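Local coordinates for mannitol dehydrogenase (Pseudomonas fluorescens, PDB 1LJ8), which binds NAD and probably catalyses the NAD-dependent oxidation of mannitol to fructose as a long-chain mannitol 2-dehydrogenase, at residues G310-Y315 with V422-P427; V406-A411 with G474-N479. All coordinates share one frame; numbering follows the deposited sequence.

How the interactions relate
Both contacts lie in the helical C-terminal part of the chain, away from the annotated NAD-binding residues, with centres about 13 Å apart. Interaction 1 sets the end of helix 289-313 against the loop following helix 401-413, and rests on an aromatic pair; it is largely buried, with Phe311 and Leu312 inside and the tyrosine partly exposed. Interaction 2 joins helix 401-413 itself to helix 463-488 through one leucine on two alanines, all three buried, while the charged groups of 474-479 stay at the surface. The two meet where Leu312 CD1 packs at 3.6 Å from Ala409 O. Helix 289-313 takes part in both neighbourhoods, since its Leu309 touches the side chains of Ala409 and Leu476.

Interaction 1. Residues G310-Y315 with V422-P427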
ATOM      1  N   GLY A 310      13.033   0.069  14.930  1.00 11.00           N
ATOM      2  CA  GLY A 310      12.060   0.106  16.021  1.00 12.80           C
ATOM      3  C   GLY A 310      11.698  -1.287  16.502  1.00 13.56           C
ATOM      4  O   GLY A 310      11.605  -1.529  17.708  1.00 14.62           O
ATOM      5  N   PHE A 311      11.520  -2.206  15.564  1.00 14.70           N
ATOM      6  CA  PHE A 311      11.163  -3.578  15.948  1.00 15.52           C
ATOM      7  C   PHE A 311      12.332  -4.204  16.732  1.00 16.78           C
ATOM      8  O   PHE A 311      12.134  -4.901  17.732  1.00 15.25           O
ATOM      9  CB  PHE A 311      10.884  -4.422  14.707  1.00 15.02           C
ATOM     10  CG  PHE A 311       9.751  -5.397  14.893  1.00 17.35           C
ATOM     11  CD1 PHE A 311       8.433  -4.962  14.757  1.00 16.91           C
ATOM     12  CD2 PHE A 311      10.005  -6.727  15.215  1.00 16.77           C
ATOM     13  CE1 PHE A 311       7.353  -5.869  14.953  1.00 18.84           C
ATOM     14  CE2 PHE A 311       8.937  -7.658  15.409  1.00 18.90           C
ATOM     15  CZ  PHE A 311       7.614  -7.218  15.277  1.00 18.49           C
ATOM     16  N   LEU A 312      13.548  -3.970  16.259  1.00 14.53           N
ATOM     17  CA  LEU A 312      14.745  -4.488  16.945  1.00 14.83           C
ATOM     18  C   LEU A 312      14.852  -3.932  18.356  1.00 15.19           C
ATOM     19  O   LEU A 312      15.181  -4.673  19.289  1.00 16.72           O
ATOM     20  CB  LEU A 312      16.012  -4.090  16.160  1.00 11.62           C
ATOM     21  CG  LEU A 312      16.238  -4.945  14.917  1.00 12.08           C
ATOM     22  CD1 LEU A 312      17.318  -4.235  14.082  1.00 14.72           C
ATOM     23  CD2 LEU A 312      16.678  -6.411  15.250  1.00 14.92           C
ATOM     24  N   LYS A 313      14.573  -2.647  18.515  1.00 15.14           N
ATOM     25  CA  LYS A 313      14.649  -2.003  19.819  1.00 17.51           C
ATOM     26  C   LYS A 313      13.565  -2.559  20.755  1.00 18.91           C
ATOM     27  O   LYS A 313      13.687  -2.469  21.991  1.00 19.26           O
ATOM     28  CB  LYS A 313      14.507  -0.500  19.655  1.00 18.01           C
ATOM     29  CG  LYS A 313      14.606   0.299  20.946  1.00 19.54           C
ATOM     30  CD  LYS A 313      15.954   0.056  21.701  1.00 17.68           C
ATOM     31  CE  LYS A 313      15.948   0.798  23.049  1.00 18.97           C
ATOM     32  NZ  LYS A 313      17.259   0.598  23.782  1.00 15.70           N
ATOM     33  N   GLY A 314      12.539  -3.173  20.170  1.00 18.74           N
ATOM     34  CA  GLY A 314      11.461  -3.726  20.985  1.00 18.98           C
ATOM     35  C   GLY A 314      10.167  -2.922  20.873  1.00 20.61           C
ATOM     36  O   GLY A 314       9.146  -3.299  21.488  1.00 23.36           O
ATOM     37  N   TYR A 315      10.163  -1.826  20.122  1.00 18.67           N
ATOM     38  CA  TYR A 315       8.918  -1.053  19.976  1.00 19.41           C
ATOM     39  C   TYR A 315       7.986  -1.860  19.092  1.00 18.62           C
ATOM     40  O   TYR A 315       8.445  -2.735  18.318  1.00 18.22           O
ATOM     41  CB  TYR A 315       9.175   0.300  19.317  1.00 20.59           C
ATOM     42  CG  TYR A 315      10.078   1.214  20.106  1.00 20.63           C
ATOM     43  CD1 TYR A 315      11.053   1.982  19.473  1.00 20.66           C
ATOM     44  CD2 TYR A 315       9.926   1.350  21.485  1.00 22.56           C
ATOM     45  CE1 TYR A 315      11.858   2.867  20.194  1.00 20.13           C
ATOM     46  CE2 TYR A 315      10.727   2.231  22.223  1.00 22.55           C
ATOM     47  CZ  TYR A 315      11.691   2.976  21.573  1.00 23.11           C
ATOM     48  OH  TYR A 315      12.523   3.781  22.327  1.00 22.45           O
ATOM     49  N   VAL A 422      12.466 -11.068  22.317  1.00 18.86           N
ATOM     50  CA  VAL A 422      11.153 -11.471  21.812  1.00 22.25           C
ATOM     51  C   VAL A 422      11.344 -11.938  20.386  1.00 24.13           C
ATOM     52  O   VAL A 422      11.921 -11.204  19.551  1.00 21.95           O
ATOM     53  CB  VAL A 422      10.178 -10.295  21.853  1.00 22.85           C
ATOM     54  CG1 VAL A 422       8.775 -10.711  21.292  1.00 23.32           C
ATOM     55  CG2 VAL A 422      10.090  -9.772  23.298  1.00 24.54           C
ATOM     56  N   SER A 423      10.895 -13.166  20.127  1.00 22.74           N
ATOM     57  CA  SER A 423      11.004 -13.798  18.815  1.00 24.40           C
ATOM     58  C   SER A 423       9.782 -13.537  17.962  1.00 25.74           C
ATOM     59  O   SER A 423       8.662 -13.531  18.458  1.00 27.75           O
ATOM     60  CB  SER A 423      11.115 -15.293  18.976  1.00 23.91           C
ATOM     61  OG  SER A 423      12.204 -15.592  19.819  1.00 29.57           O
ATOM     62  N   TYR A 424      10.000 -13.362  16.669  1.00 23.79           N
ATOM     63  CA  TYR A 424       8.898 -13.131  15.752  1.00 23.12           C
ATOM     64  C   TYR A 424       9.103 -13.816  14.423  1.00 24.07           C
ATOM     65  O   TYR A 424      10.237 -14.187  14.031  1.00 23.03           O
ATOM     66  CB  TYR A 424       8.713 -11.628  15.556  1.00 23.40           C
ATOM     67  CG  TYR A 424      10.009 -10.927  15.228  1.00 21.64           C
ATOM     68  CD1 TYR A 424      10.439 -10.813  13.906  1.00 20.81           C
ATOM     69  CD2 TYR A 424      10.817 -10.412  16.240  1.00 20.45           C
ATOM     70  CE1 TYR A 424      11.653 -10.196  13.598  1.00 18.69           C
ATOM     71  CE2 TYR A 424      12.048  -9.796  15.948  1.00 19.75           C
ATOM     72  CZ  TYR A 424      12.448  -9.698  14.610  1.00 18.48           C
ATOM     73  OH  TYR A 424      13.667  -9.093  14.312  1.00 16.27           O
ATOM     74  N   THR A 425       7.982 -14.009  13.737  1.00 23.19           N
ATOM     75  CA  THR A 425       7.978 -14.591  12.429  1.00 23.64           C
ATOM     76  C   THR A 425       8.147 -13.344  11.532  1.00 19.86           C
ATOM     77  O   THR A 425       7.892 -12.228  11.987  1.00 19.48           O
ATOM     78  CB  THR A 425       6.632 -15.243  12.125  1.00 26.44           C
ATOM     79  OG1 THR A 425       5.593 -14.286  12.361  1.00 29.78           O
ATOM     80  CG2 THR A 425       6.406 -16.459  13.059  1.00 29.90           C
ATOM     81  N   ILE A 426       8.570 -13.562  10.303  1.00 19.30           N
ATOM     82  CA  ILE A 426       8.775 -12.454   9.332  1.00 19.36           C
ATOM     83  C   ILE A 426       7.585 -12.363   8.376  1.00 16.93           C
ATOM     84  O   ILE A 426       7.372 -13.240   7.554  1.00 19.21           O
ATOM     85  CB  ILE A 426      10.009 -12.681   8.451  1.00 17.91           C
ATOM     86  CG1 ILE A 426      11.246 -13.039   9.303  1.00 18.87           C
ATOM     87  CG2 ILE A 426      10.270 -11.412   7.602  1.00 19.54           C
ATOM     88  CD1 ILE A 426      11.644 -11.975  10.268  1.00 20.16           C
ATOM     89  N   PRO A 427       6.828 -11.266   8.428  1.00 18.17           N
ATOM     90  CA  PRO A 427       5.681 -11.175   7.517  1.00 17.44           C
ATOM     91  C   PRO A 427       6.113 -10.667   6.125  1.00 17.20           C
ATOM     92  O   PRO A 427       5.949  -9.506   5.798  1.00 19.52           O
ATOM     93  CB  PRO A 427       4.750 -10.227   8.262  1.00 19.65           C
ATOM     94  CG  PRO A 427       5.689  -9.292   8.960  1.00 18.01           C
ATOM     95  CD  PRO A 427       6.823 -10.187   9.428  1.00 18.69           C
TER
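Tyr424 holds its ring carbon CG between the backbone N and the carbonyl carbon (chi1 50°), while Phe311 turns its ring to an unstaggered chi1 of -142°; with these torsions the two rings come together as a T-shaped pair. Phe311 supplies the edge and Tyr424 the face, with planes at 82° and centroids 4.8 Å apart. The CE2 corner of Phe311 does most of the touching, standing over the rim of the tyrosine ring 3.4 Å from both CG and CD2 of Tyr424. Its neighbour, Phe311 CD2, comes down nearer the hydroxyl end, 3.8 Å from Tyr424 CE2. Beside this pair, the CD2 methyl of Leu312 lies 4.1 Å from Tyr424 OH, a looser van der Waals contact of a methyl with the hydroxyl oxygen.

Phe311 and Leu312 belong to the last turn of helix 289-313. Gly314, with positive phi, is the C' residue of a Schellman motif in which Tyr315 N bonds to Gly310 O at 2.8 Å and Gly314 N to Phe311 O at 3.0 Å. Around the pair, the hydroxyl of Tyr424 is hydrogen-bonded to Tyr413 O, at the end of helix 401-413, and Arg316 makes a cation-pi contact with Phe311. With an alanine at position 424, the Phe311 edge would probably lose the face it rests on, and Tyr413 O its hydroxyl partner.

The arrangement is consistent with slightly positive edge hydrogens facing the pi cloud of the tyrosine, so this contact rests on dispersion and probably weak electrostatics, while the polar end of Tyr424 is satisfied by the backbone carbonyl of Tyr413.

Interaction 2. Residues V406-A411 with G474-N479; sequences VVAAWA and GSLRDN
Ala409 and Leu476 are the nearest CA pair between 406-411 and 474-479, 7.3 Å apart. Residues 406-411 form part of helix 401-413 and residues 474-479 part of helix 463-488, both running on through regular i to i+4 backbone bonds such as Trp410 N to Val406 O and Asp478 N to Gly474 O. The small alanine side chains are consistent with this spacing: Ala408 directs its CB at the other helix, while Ala409 offers mainly its backbone.

Leu476 reaches across with a single methyl. With CG anti to the carbonyl carbon (chi1 -76°) and the chain extended beyond it (chi2 179°), CD1 is carried down onto the backbone of the opposing helix. There it sits 3.5 Å from Ala409 CA and 3.7 Å from Ala409 N, while the carbonyl carbon Ala408 C is 3.9 Å from the same methyl. The methyl of Ala409 flanks it, CB to Leu476 CD1 4.0 Å, and that of Ala408 stands a little farther off.

This is apolar helix-to-helix packing within the all-helical C-terminal domain of the mannitol dehydrogenase family. Helix 289-313 packs beside it, its Leu309 touching both Ala409 and Leu476. The CB of Trp410 points away from 474-479, and its ring meets Tyr308, also of helix 289-313, and Phe382.

The exposed side of 474-479 is polar. Arg477 grips the carboxylate of Asp478 side-on, NE to Asp478 OD1 at 2.9 Å and NH2 to Asp478 OD2 at 3.0 Å, with both oxygens close to the guanidinium plane though that plane is tilted against the carboxylate; NH1 makes a second salt bridge, to Asp441. One helical turn apart, Asn479 ND2 donates almost in its amide plane to Ser475 OG at 3.2 Å, and the same hydroxyl is hydrogen-bonded to Thr484.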
ATOM      1  N   VAL A 406      19.161   1.670   7.302  1.00 12.87           N
ATOM      2  CA  VAL A 406      17.831   1.071   7.099  1.00 13.03           C
ATOM      3  C   VAL A 406      17.981  -0.380   6.596  1.00 12.06           C
ATOM      4  O   VAL A 406      17.264  -1.302   7.036  1.00 13.30           O
ATOM      5  CB  VAL A 406      16.998   1.860   6.057  1.00 13.34           C
ATOM      6  CG1 VAL A 406      15.564   1.238   5.985  1.00 14.69           C
ATOM      7  CG2 VAL A 406      16.926   3.349   6.423  1.00 13.78           C
ATOM      8  N   VAL A 407      18.890  -0.576   5.633  1.00 12.44           N
ATOM      9  CA  VAL A 407      19.123  -1.895   5.042  1.00 12.30           C
ATOM     10  C   VAL A 407      19.787  -2.844   6.070  1.00 12.76           C
ATOM     11  O   VAL A 407      19.469  -4.041   6.120  1.00 12.58           O
ATOM     12  CB  VAL A 407      20.006  -1.781   3.743  1.00 14.30           C
ATOM     13  CG1 VAL A 407      20.182  -3.184   3.057  1.00 13.43           C
ATOM     14  CG2 VAL A 407      19.331  -0.835   2.753  1.00 12.26           C
ATOM     15  N   ALA A 408      20.746  -2.318   6.842  1.00 12.90           N
ATOM     16  CA  ALA A 408      21.412  -3.100   7.865  1.00 13.32           C
ATOM     17  C   ALA A 408      20.363  -3.521   8.938  1.00 13.11           C
ATOM     18  O   ALA A 408      20.389  -4.672   9.464  1.00 12.94           O
ATOM     19  CB  ALA A 408      22.539  -2.237   8.520  1.00 13.41           C
ATOM     20  N   ALA A 409      19.474  -2.588   9.278  1.00 12.99           N
ATOM     21  CA  ALA A 409      18.438  -2.868  10.307  1.00 13.35           C
ATOM     22  C   ALA A 409      17.553  -4.010   9.806  1.00 13.29           C
ATOM     23  O   ALA A 409      17.199  -4.926  10.559  1.00 12.01           O
ATOM     24  CB  ALA A 409      17.572  -1.603  10.568  1.00 12.39           C
ATOM     25  N   TRP A 410      17.158  -3.937   8.535  1.00 13.55           N
ATOM     26  CA  TRP A 410      16.328  -5.018   7.964  1.00 12.49           C
ATOM     27  C   TRP A 410      17.091  -6.351   8.031  1.00 13.98           C
ATOM     28  O   TRP A 410      16.507  -7.394   8.389  1.00 12.21           O
ATOM     29  CB  TRP A 410      15.984  -4.723   6.483  1.00 12.57           C
ATOM     30  CG  TRP A 410      15.050  -5.731   5.871  1.00 11.52           C
ATOM     31  CD1 TRP A 410      13.802  -6.074   6.347  1.00 10.63           C
ATOM     32  CD2 TRP A 410      15.230  -6.473   4.646  1.00 13.40           C
ATOM     33  NE1 TRP A 410      13.196  -6.967   5.477  1.00 13.42           N
ATOM     34  CE2 TRP A 410      14.042  -7.231   4.436  1.00 14.43           C
ATOM     35  CE3 TRP A 410      16.259  -6.564   3.712  1.00 16.45           C
ATOM     36  CZ2 TRP A 410      13.866  -8.076   3.322  1.00 16.72           C
ATOM     37  CZ3 TRP A 410      16.092  -7.411   2.588  1.00 17.89           C
ATOM     38  CH2 TRP A 410      14.893  -8.156   2.414  1.00 18.46           C
ATOM     39  N   ALA A 411      18.391  -6.320   7.697  1.00 13.91           N
ATOM     40  CA  ALA A 411      19.183  -7.543   7.703  1.00 14.10           C
ATOM     41  C   ALA A 411      19.197  -8.197   9.081  1.00 15.43           C
ATOM     42  O   ALA A 411      19.004  -9.431   9.209  1.00 16.22           O
ATOM     43  CB  ALA A 411      20.661  -7.272   7.227  1.00 15.09           C
ATOM     44  N   GLY A 474      27.239  -4.448  11.910  1.00 15.99           N
ATOM     45  CA  GLY A 474      28.035  -4.838  13.063  1.00 17.24           C
ATOM     46  C   GLY A 474      27.690  -4.013  14.293  1.00 15.71           C
ATOM     47  O   GLY A 474      27.614  -4.557  15.404  1.00 16.24           O
ATOM     48  N   SER A 475      27.468  -2.717  14.111  1.00 16.08           N
ATOM     49  CA  SER A 475      27.167  -1.879  15.258  1.00 16.69           C
ATOM     50  C   SER A 475      25.793  -2.275  15.839  1.00 17.34           C
ATOM     51  O   SER A 475      25.623  -2.412  17.057  1.00 15.75           O
ATOM     52  CB  SER A 475      27.160  -0.411  14.856  1.00 17.44           C
ATOM     53  OG  SER A 475      26.924   0.395  15.998  1.00 19.67           O
ATOM     54  N   LEU A 476      24.813  -2.462  14.969  1.00 15.95           N
ATOM     55  CA  LEU A 476      23.516  -2.865  15.498  1.00 16.48           C
ATOM     56  C   LEU A 476      23.610  -4.168  16.322  1.00 15.98           C
ATOM     57  O   LEU A 476      23.014  -4.303  17.405  1.00 16.45           O
ATOM     58  CB  LEU A 476      22.527  -3.046  14.321  1.00 14.89           C
ATOM     59  CG  LEU A 476      22.002  -1.731  13.729  1.00 13.35           C
ATOM     60  CD1 LEU A 476      21.037  -2.079  12.547  1.00 13.60           C
ATOM     61  CD2 LEU A 476      21.242  -0.931  14.797  1.00 13.54           C
ATOM     62  N   ARG A 477      24.337  -5.138  15.805  1.00 16.78           N
ATOM     63  CA  ARG A 477      24.468  -6.439  16.475  1.00 18.47           C
ATOM     64  C   ARG A 477      25.206  -6.331  17.807  1.00 20.19           C
ATOM     65  O   ARG A 477      24.745  -6.846  18.836  1.00 20.12           O
ATOM     66  CB  ARG A 477      25.243  -7.400  15.560  1.00 18.92           C
ATOM     67  CG  ARG A 477      25.426  -8.794  16.103  1.00 21.04           C
ATOM     68  CD  ARG A 477      26.468  -9.555  15.298  1.00 22.76           C
ATOM     69  NE  ARG A 477      27.746  -8.831  15.388  1.00 23.63           N
ATOM     70  CZ  ARG A 477      28.611  -8.715  14.386  1.00 24.78           C
ATOM     71  NH1 ARG A 477      28.353  -9.282  13.212  1.00 22.15           N
ATOM     72  NH2 ARG A 477      29.712  -7.975  14.544  1.00 23.80           N
ATOM     73  N   ASP A 478      26.351  -5.659  17.782  1.00 20.58           N
ATOM     74  CA  ASP A 478      27.180  -5.539  18.973  1.00 19.77           C
ATOM     75  C   ASP A 478      26.809  -4.473  19.985  1.00 21.69           C
ATOM     76  O   ASP A 478      26.843  -4.743  21.196  1.00 22.21           O
ATOM     77  CB  ASP A 478      28.644  -5.331  18.554  1.00 22.09           C
ATOM     78  CG  ASP A 478      29.178  -6.488  17.708  1.00 20.89           C
ATOM     79  OD1 ASP A 478      28.657  -7.602  17.817  1.00 22.95           O
ATOM     80  OD2 ASP A 478      30.133  -6.295  16.943  1.00 23.38           O
ATOM     81  N   ASN A 479      26.453  -3.283  19.506  1.00 19.24           N
ATOM     82  CA  ASN A 479      26.135  -2.152  20.395  1.00 20.08           C
ATOM     83  C   ASN A 479      24.671  -1.831  20.578  1.00 18.43           C
ATOM     84  O   ASN A 479      24.322  -1.017  21.432  1.00 18.03           O
ATOM     85  CB  ASN A 479      26.813  -0.902  19.876  1.00 21.67           C
ATOM     86  CG  ASN A 479      28.287  -1.141  19.576  1.00 27.58           C
ATOM     87  OD1 ASN A 479      28.974  -1.769  20.376  1.00 26.26           O
ATOM     88  ND2 ASN A 479      28.763  -0.671  18.417  1.00 28.03           N
TER